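Local coordinates for periplasmic branched-chain amino acid-binding protein (Burkholderia mallei, PDB 3I09), which probably binds branched-chain amino acids or related small carboxylates in the periplasm for an ABC transporter, and holds acetoacetic acid in this crystal, at residues 235-240 and 348-353. Numbering follows the deposited sequence.
With EDO (1,2-ethanediol), chain G.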
loop_
_atom_site.group_PDB
_atom_site.type_symbol
_atom_site.label_atom_id
_atom_site.label_comp_id
_atom_site.label_asym_id
_atom_site.label_seq_id
_atom_site.Cartn_x
_atom_site.Cartn_y
_atom_site.Cartn_z
ATOM N N ASP A 235 1.056 -12.611 2.157
ATOM C CA ASP A 235 1.775 -13.228 1.055
ATOM C C ASP A 235 2.829 -14.200 1.612
ATOM O O ASP A 235 2.990 -15.327 1.138
ATOM C CB ASP A 235 2.418 -12.144 0.176
ATOM C CG ASP A 235 1.417 -11.104 -0.370
ATOM O OD1 ASP A 235 0.303 -11.483 -0.795
ATOM O OD2 ASP A 235 1.774 -9.882 -0.428
ATOM N N VAL A 236 3.544 -13.780 2.656
ATOM C CA VAL A 236 4.459 -14.704 3.338
ATOM C C VAL A 236 3.713 -15.913 3.932
ATOM O O VAL A 236 4.168 -17.058 3.841
ATOM C CB VAL A 236 5.302 -13.992 4.421
ATOM C CG1 VAL A 236 6.272 -14.972 5.094
ATOM C CG2 VAL A 236 6.112 -12.794 3.802
ATOM N N HIS A 237 2.555 -15.673 4.538
ATOM C CA HIS A 237 1.792 -16.725 5.159
ATOM C C HIS A 237 1.368 -17.752 4.086
ATOM O O HIS A 237 1.425 -18.959 4.332
ATOM C CB HIS A 237 0.539 -16.128 5.788
ATOM C CG HIS A 237 -0.276 -17.101 6.571
ATOM N ND1 HIS A 237 -1.321 -17.803 6.029
ATOM C CD2 HIS A 237 -0.193 -17.491 7.869
ATOM C CE1 HIS A 237 -1.852 -18.590 6.952
ATOM N NE2 HIS A 237 -1.204 -18.396 8.087
ATOM N N ALA A 238 0.919 -17.256 2.936
ATOM C CA ALA A 238 0.522 -18.113 1.804
ATOM C C ALA A 238 1.681 -18.977 1.306
ATOM O O ALA A 238 1.498 -20.168 0.961
ATOM C CB ALA A 238 -0.047 -17.248 0.634
ATOM N N LEU A 239 2.865 -18.387 1.206
ATOM C CA LEU A 239 4.010 -19.081 0.625
ATOM C C LEU A 239 4.724 -19.956 1.635
ATOM O O LEU A 239 5.269 -21.023 1.272
ATOM C CB LEU A 239 5.003 -18.071 0.031
ATOM C CG LEU A 239 4.536 -17.393 -1.240
ATOM C CD1 LEU A 239 5.331 -16.097 -1.496
ATOM C CD2 LEU A 239 4.640 -18.389 -2.417
ATOM N N GLY A 240 4.767 -19.504 2.884
ATOM C CA GLY A 240 5.550 -20.179 3.900
ATOM C C GLY A 240 6.999 -19.677 3.944
ATOM O O GLY A 240 7.560 -19.181 2.944
ATOM N N TRP A 348 3.023 -16.343 12.720
ATOM C CA TRP A 348 3.150 -15.032 12.086
ATOM C C TRP A 348 4.416 -14.261 12.386
ATOM O O TRP A 348 4.541 -13.112 11.956
ATOM C CB TRP A 348 1.903 -14.141 12.283
ATOM C CG TRP A 348 0.598 -14.752 11.852
ATOM C CD1 TRP A 348 -0.208 -15.555 12.612
ATOM C CD2 TRP A 348 -0.119 -14.506 10.643
ATOM N NE1 TRP A 348 -1.360 -15.877 11.920
ATOM C CE2 TRP A 348 -1.323 -15.257 10.703
ATOM C CE3 TRP A 348 0.166 -13.784 9.484
ATOM C CZ2 TRP A 348 -2.261 -15.254 9.676
ATOM C CZ3 TRP A 348 -0.765 -13.783 8.453
ATOM C CH2 TRP A 348 -1.966 -14.530 8.555
ATOM N N ASP A 349 5.373 -14.878 13.082
ATOM C CA ASP A 349 6.659 -14.231 13.353
ATOM C C ASP A 349 7.555 -14.391 12.122
ATOM O O ASP A 349 8.261 -15.368 12.010
ATOM C CB ASP A 349 7.286 -14.832 14.629
ATOM C CG ASP A 349 8.694 -14.336 14.913
ATOM O OD1 ASP A 349 9.065 -13.283 14.393
ATOM O OD2 ASP A 349 9.416 -14.983 15.715
ATOM N N TYR A 350 7.507 -13.431 11.196
ATOM C CA TYR A 350 8.140 -13.607 9.903
ATOM C C TYR A 350 9.321 -12.687 9.602
ATOM O O TYR A 350 10.092 -13.009 8.678
ATOM C CB TYR A 350 7.105 -13.423 8.769
ATOM C CG TYR A 350 5.912 -14.357 8.771
ATOM C CD1 TYR A 350 5.957 -15.613 9.372
ATOM C CD2 TYR A 350 4.755 -14.040 8.055
ATOM C CE1 TYR A 350 4.876 -16.485 9.305
ATOM C CE2 TYR A 350 3.659 -14.910 8.014
ATOM C CZ TYR A 350 3.719 -16.095 8.649
ATOM O OH TYR A 350 2.649 -16.950 8.620
ATOM N N TYR A 351 9.466 -11.568 10.317
ATOM C CA TYR A 351 10.366 -10.486 9.924
ATOM C C TYR A 351 11.539 -10.245 10.852
ATOM O O TYR A 351 11.372 -10.303 12.063
ATOM C CB TYR A 351 9.597 -9.181 9.959
ATOM C CG TYR A 351 8.354 -9.107 9.132
ATOM C CD1 TYR A 351 8.426 -8.943 7.755
ATOM C CD2 TYR A 351 7.104 -9.115 9.730
ATOM C CE1 TYR A 351 7.291 -8.808 7.000
ATOM C CE2 TYR A 351 5.952 -8.999 8.973
ATOM C CZ TYR A 351 6.052 -8.860 7.610
ATOM O OH TYR A 351 4.918 -8.745 6.849
ATOM N N LYS A 352 12.683 -9.894 10.276
ATOM C CA LYS A 352 13.815 -9.332 10.975
ATOM C C LYS A 352 13.929 -7.921 10.425
ATOM O O LYS A 352 13.926 -7.743 9.201
ATOM C CB LYS A 352 15.077 -10.103 10.630
ATOM C CG LYS A 352 15.115 -11.511 11.219
ATOM C CD LYS A 352 16.387 -12.297 10.861
ATOM C CE LYS A 352 16.394 -12.828 9.427
ATOM N NZ LYS A 352 17.463 -13.857 9.259
ATOM N N VAL A 353 14.059 -6.913 11.283
ATOM C CA VAL A 353 14.277 -5.550 10.750
ATOM C C VAL A 353 15.743 -5.346 10.342
ATOM O O VAL A 353 16.674 -5.521 11.140
ATOM C CB VAL A 353 13.824 -4.451 11.735
ATOM C CG1 VAL A 353 14.095 -3.054 11.132
ATOM C CG2 VAL A 353 12.362 -4.614 12.098
HETATM C C1 EDO G . -1.911 -13.414 -0.189
HETATM O O1 EDO G . -2.061 -12.035 -0.510
HETATM C C2 EDO G . -2.950 -14.198 -0.969
HETATM O O2 EDO G . -2.375 -15.001 -2.018
#
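His237 lies flat against the indole of Trp348 in an offset stack, its ring centroid 4.2 Å from that of the six-membered ring and the two planes only 13° apart. CD2 of the imidazole does most of the touching, 3.5 Å from Trp348 CH2 and near the rim of the indole. The first torsion of His237 (chi1 -175°) swings CG away from the backbone N, carrying the ring off the helix and over the tryptophan. Tyr350 then comes in at the edge of the same imidazole: its OH sits close to the ring plane, 3.0 Å from His237 CD2, so that carbon meets the indole over its face and the phenol oxygen at its edge.

Deeper in, the packing is apolar and close. Val236 points at the tyrosine and lays CG1 over the ring face in a CH-pi contact, 3.9 Å from the centroid. The nearest ring atom to CG1 is Tyr350 CD2, at 3.5 Å. Leu241 touches both side chains, and Ile233, one turn earlier on the helix, packs on Trp348 and Tyr350. The backbone O of Trp348 accepts a hydrogen bond from Trp255 NE1.

The other side is looser. Val236, Trp348 and Tyr350 are buried, but His237 is solvent-exposed, with an ethanediol, probably from the crystallisation liquor, close to its side chain. The contact packs helix 233-239, which follows the edge strand 225-228 of a parallel sheet, against the loop leading into strand 351-357 of the antiparallel sheet, within one lobe of a type I periplasmic binding protein.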